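Local coordinates for protein tyrocidine synthase 2 (Brevibacillus parabrevis, PDB 6TA8) that belongs to the multidomain nonribosomal peptide synthetases, the part modelled here being a condensation domain with two mixed beta sheets flanked by helices, at residues A[66-79]-A[178-192]. Sequence-based numbering, arbitrary orientation.
Sequences GFDEGLVRQAFQQI and DFSSAYSQALHQQEI
Tyr183 reaches across to the start of helix 69-82, where its OH accepts a hydrogen bond from the backbone N of Asp68, the N-cap residue (2.9 Å, N-H...O 158°). The amide lies at the edge of the phenol ring. With CG anti to the backbone N (chi1 -164°), the tyrosine swings out from its own helix and lies across the first turn of the other. Phe67 turns its ring edge, through CD1, to a face of the phenol in a T-shaped pair, planes at 86°. Leu71 CB packs on Tyr183 CE1 at 3.6 Å, its CD2 sits over one face of that ring near the rim, and the same methyl also touches CB and CD1 of Leu187.

Midway the two helices come closest, at Ala75 and Ala182, whose CB atoms meet at 3.8 Å; side chains this small let the axes of the short segments 69-79 and 178-187 approach to 8.8 Å. One turn before Tyr183, Phe179 takes the same first torsion, which brings CE1 to both Ala75 CB and Phe76 CE2, the latter 3.5 Å away. The two phenyl rings meet obliquely. Ile79 closes this end, setting CD1 against Phe179 CB.

Beyond the Schellman motif that ends helix 169-187, the chain doubles back, and Ile192 lays CD1 by Gln74 O (3.3 Å) and CG2 against Gln78 CG.

Asp178, about a turn before Ala182, is salt-bridged to Arg318 and hydrogen-bonded to His83. The helix pair belongs to the N-terminal lobe of the chloramphenicol-acetyltransferase-like fold of condensation domains. Helix 69-82 rests on the lobe's five-stranded sheet, Val72 and Phe76 touching Val147 of strand 145-152, while helix 169-187 reaches it through Phe179, which joins Phe67 and Val72 at Leu158 of strand 155-163.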
# COMPACT_ATOMS: atom_id res chain seq x y z
N GLY A 66 -5.91 25.67 13.24
CA GLY A 66 -4.47 25.52 13.36
C GLY A 66 -4.06 24.48 14.39
O GLY A 66 -4.81 24.10 15.28
N PHE A 67 -2.82 24.02 14.24
CA PHE A 67 -2.20 23.10 15.18
C PHE A 67 -1.29 23.86 16.14
O PHE A 67 -0.81 24.96 15.84
CB PHE A 67 -1.39 22.03 14.44
CG PHE A 67 -2.21 21.09 13.61
CD1 PHE A 67 -2.93 20.07 14.20
CD2 PHE A 67 -2.25 21.22 12.23
CE1 PHE A 67 -3.69 19.20 13.44
CE2 PHE A 67 -3.00 20.36 11.46
CZ PHE A 67 -3.72 19.34 12.06
N ASP A 68 -1.05 23.26 17.30
CA ASP A 68 -0.06 23.73 18.25
C ASP A 68 1.13 22.79 18.19
O ASP A 68 0.99 21.59 18.47
CB ASP A 68 -0.63 23.81 19.66
CG ASP A 68 0.30 24.51 20.63
OD1 ASP A 68 0.47 25.74 20.50
OD2 ASP A 68 0.86 23.84 21.52
N GLU A 69 2.30 23.33 17.82
CA GLU A 69 3.46 22.48 17.60
C GLU A 69 3.87 21.76 18.88
O GLU A 69 4.33 20.61 18.83
CB GLU A 69 4.62 23.31 17.05
CG GLU A 69 5.06 24.47 17.93
CD GLU A 69 6.37 25.08 17.47
OE1 GLU A 69 7.01 24.51 16.56
OE2 GLU A 69 6.77 26.13 18.03
N GLY A 70 3.72 22.41 20.03
CA GLY A 70 4.03 21.76 21.29
C GLY A 70 3.16 20.54 21.56
O GLY A 70 3.59 19.60 22.23
N LEU A 71 1.93 20.55 21.04
CA LEU A 71 1.03 19.41 21.14
C LEU A 71 1.27 18.38 20.05
O LEU A 71 1.13 17.18 20.31
CB LEU A 71 -0.42 19.89 21.07
CG LEU A 71 -1.09 20.27 22.39
CD1 LEU A 71 -0.48 21.54 22.97
CD2 LEU A 71 -2.57 20.46 22.15
N VAL A 72 1.63 18.82 18.84
CA VAL A 72 1.97 17.88 17.77
C VAL A 72 3.21 17.09 18.14
O VAL A 72 3.29 15.88 17.92
CB VAL A 72 2.14 18.64 16.44
CG1 VAL A 72 2.63 17.70 15.34
CG2 VAL A 72 0.84 19.31 16.03
N ARG A 73 4.21 17.77 18.71
CA ARG A 73 5.42 17.07 19.15
C ARG A 73 5.11 16.11 20.29
O ARG A 73 5.60 14.97 20.29
CB ARG A 73 6.49 18.08 19.58
CG ARG A 73 7.00 18.96 18.44
CD ARG A 73 7.94 20.03 18.96
NE ARG A 73 9.21 19.46 19.42
CZ ARG A 73 10.30 19.36 18.68
NH1 ARG A 73 10.29 19.80 17.43
NH2 ARG A 73 11.40 18.83 19.18
N GLN A 74 4.31 16.54 21.26
CA GLN A 74 3.96 15.67 22.38
C GLN A 74 3.16 14.45 21.91
O GLN A 74 3.29 13.37 22.48
CB GLN A 74 3.16 16.44 23.43
CG GLN A 74 3.09 15.76 24.78
CD GLN A 74 2.39 16.61 25.83
OE1 GLN A 74 1.57 17.46 25.50
NE2 GLN A 74 2.72 16.37 27.09
N ALA A 75 2.34 14.62 20.87
CA ALA A 75 1.60 13.49 20.33
C ALA A 75 2.52 12.50 19.63
O ALA A 75 2.44 11.29 19.85
CB ALA A 75 0.51 13.98 19.37
N PHE A 76 3.43 13.01 18.78
CA PHE A 76 4.32 12.13 18.04
C PHE A 76 5.39 11.51 18.94
O PHE A 76 5.84 10.40 18.68
CB PHE A 76 4.97 12.88 16.88
CG PHE A 76 4.11 12.93 15.65
CD1 PHE A 76 4.09 11.87 14.76
CD2 PHE A 76 3.32 14.04 15.38
CE1 PHE A 76 3.30 11.91 13.62
CE2 PHE A 76 2.53 14.09 14.25
CZ PHE A 76 2.52 13.02 13.37
N GLN A 77 5.79 12.22 20.00
CA GLN A 77 6.71 11.63 20.97
C GLN A 77 6.11 10.39 21.61
O GLN A 77 6.83 9.45 21.96
CB GLN A 77 7.09 12.65 22.04
CG GLN A 77 8.14 13.66 21.60
CD GLN A 77 9.54 13.09 21.61
OE1 GLN A 77 9.87 12.24 22.43
NE2 GLN A 77 10.38 13.57 20.69
N GLN A 78 4.78 10.37 21.78
CA GLN A 78 4.11 9.20 22.34
C GLN A 78 3.81 8.16 21.27
O GLN A 78 3.83 6.96 21.55
CB GLN A 78 2.83 9.62 23.05
CG GLN A 78 2.12 8.49 23.78
CD GLN A 78 2.90 7.99 24.97
OE1 GLN A 78 3.73 8.70 25.54
NE2 GLN A 78 2.63 6.75 25.37
N ILE A 79 3.52 8.60 20.04
CA ILE A 79 3.21 7.66 18.96
C ILE A 79 4.43 6.80 18.63
O ILE A 79 4.34 5.57 18.56
CB ILE A 79 2.71 8.42 17.72
CG1 ILE A 79 1.29 8.94 17.95
CG2 ILE A 79 2.76 7.53 16.49
CD1 ILE A 79 0.75 9.75 16.80
N ASP A 178 -4.73 7.06 16.43
CA ASP A 178 -3.93 7.34 17.62
C ASP A 178 -3.52 8.81 17.69
O ASP A 178 -3.48 9.39 18.78
CB ASP A 178 -2.69 6.44 17.64
CG ASP A 178 -3.03 5.00 17.98
OD1 ASP A 178 -4.24 4.68 18.11
OD2 ASP A 178 -2.10 4.18 18.14
N PHE A 179 -3.22 9.43 16.55
CA PHE A 179 -2.84 10.84 16.57
C PHE A 179 -4.03 11.72 16.91
O PHE A 179 -3.89 12.70 17.65
CB PHE A 179 -2.23 11.25 15.23
CG PHE A 179 -1.89 12.72 15.15
CD1 PHE A 179 -0.83 13.23 15.87
CD2 PHE A 179 -2.64 13.57 14.37
CE1 PHE A 179 -0.52 14.58 15.81
CE2 PHE A 179 -2.34 14.92 14.30
CZ PHE A 179 -1.27 15.42 15.02
N SER A 180 -5.21 11.40 16.37
CA SER A 180 -6.40 12.17 16.72
C SER A 180 -6.76 12.01 18.19
O SER A 180 -7.33 12.92 18.79
CB SER A 180 -7.58 11.75 15.84
OG SER A 180 -8.72 12.55 16.09
N SER A 181 -6.44 10.85 18.78
CA SER A 181 -6.68 10.66 20.21
C SER A 181 -5.57 11.29 21.04
O SER A 181 -5.85 11.91 22.08
CB SER A 181 -6.79 9.17 20.52
OG SER A 181 -6.92 8.94 21.91
N ALA A 182 -4.32 11.16 20.61
CA ALA A 182 -3.21 11.77 21.34
C ALA A 182 -3.31 13.29 21.34
O ALA A 182 -3.06 13.93 22.36
CB ALA A 182 -1.87 11.33 20.74
N TYR A 183 -3.69 13.88 20.20
CA TYR A 183 -3.84 15.33 20.14
C TYR A 183 -5.03 15.80 20.96
O TYR A 183 -5.03 16.93 21.46
CB TYR A 183 -3.97 15.78 18.69
CG TYR A 183 -3.75 17.27 18.50
CD1 TYR A 183 -2.48 17.79 18.31
CD2 TYR A 183 -4.82 18.15 18.50
CE1 TYR A 183 -2.28 19.14 18.13
CE2 TYR A 183 -4.63 19.51 18.32
CZ TYR A 183 -3.35 20.00 18.14
OH TYR A 183 -3.16 21.35 17.96
N SER A 184 -6.05 14.95 21.11
CA SER A 184 -7.20 15.33 21.93
C SER A 184 -6.85 15.31 23.41
O SER A 184 -7.18 16.25 24.15
CB SER A 184 -8.38 14.39 21.64
OG SER A 184 -8.69 14.38 20.26
N GLN A 185 -6.16 14.26 23.86
CA GLN A 185 -5.75 14.19 25.26
C GLN A 185 -4.74 15.28 25.60
O GLN A 185 -4.68 15.72 26.75
CB GLN A 185 -5.15 12.81 25.56
CG GLN A 185 -6.07 11.64 25.26
CD GLN A 185 -5.40 10.31 25.48
OE1 GLN A 185 -4.65 10.13 26.44
NE2 GLN A 185 -5.65 9.36 24.59
N ALA A 186 -3.95 15.72 24.62
CA ALA A 186 -2.93 16.73 24.90
C ALA A 186 -3.55 18.10 25.16
O ALA A 186 -3.15 18.80 26.09
CB ALA A 186 -1.94 16.81 23.74
N LEU A 187 -4.53 18.49 24.34
CA LEU A 187 -5.15 19.80 24.53
C LEU A 187 -6.02 19.85 25.78
O LEU A 187 -6.23 20.92 26.35
CB LEU A 187 -5.97 20.18 23.30
CG LEU A 187 -6.42 21.65 23.21
CD1 LEU A 187 -5.24 22.60 23.22
CD2 LEU A 187 -7.28 21.87 21.97
N HIS A 188 -6.53 18.70 26.22
CA HIS A 188 -7.23 18.61 27.49
C HIS A 188 -6.28 18.51 28.68
O HIS A 188 -6.74 18.32 29.81
CB HIS A 188 -8.18 17.41 27.48
CG HIS A 188 -9.47 17.67 26.76
ND1 HIS A 188 -9.61 17.50 25.40
CD2 HIS A 188 -10.67 18.09 27.21
CE1 HIS A 188 -10.84 17.80 25.04
NE2 HIS A 188 -11.51 18.16 26.12
N GLN A 189 -4.97 18.63 28.43
CA GLN A 189 -3.95 18.58 29.47
C GLN A 189 -3.97 17.24 30.21
O GLN A 189 -3.79 17.17 31.42
CB GLN A 189 -4.08 19.74 30.46
CG GLN A 189 -3.62 21.08 29.90
CD GLN A 189 -4.77 22.02 29.60
OE1 GLN A 189 -5.77 21.62 29.01
NE2 GLN A 189 -4.63 23.27 30.02
N GLN A 190 -4.18 16.16 29.45
CA GLN A 190 -4.09 14.81 29.97
C GLN A 190 -2.77 14.17 29.54
O GLN A 190 -2.21 14.53 28.50
CB GLN A 190 -5.26 13.95 29.49
CG GLN A 190 -6.64 14.52 29.76
CD GLN A 190 -7.74 13.63 29.21
OE1 GLN A 190 -7.47 12.56 28.65
NE2 GLN A 190 -8.99 14.06 29.36
N GLU A 191 -2.29 13.23 30.34
CA GLU A 191 -1.16 12.42 29.91
C GLU A 191 -1.62 11.43 28.85
O GLU A 191 -2.60 10.71 29.03
CB GLU A 191 -0.54 11.68 31.10
CG GLU A 191 -1.53 11.10 32.10
CD GLU A 191 -0.85 10.51 33.31
OE1 GLU A 191 0.40 10.38 33.28
OE2 GLU A 191 -1.54 10.16 34.29
N ILE A 192 -0.91 11.41 27.72
CA ILE A 192 -1.36 10.68 26.55
C ILE A 192 -1.36 9.18 26.85
O ILE A 192 -0.32 8.60 27.17
CB ILE A 192 -0.49 11.00 25.33
CG1 ILE A 192 -0.44 12.51 25.11
CG2 ILE A 192 -1.03 10.29 24.09
CD1 ILE A 192 0.41 12.94 23.94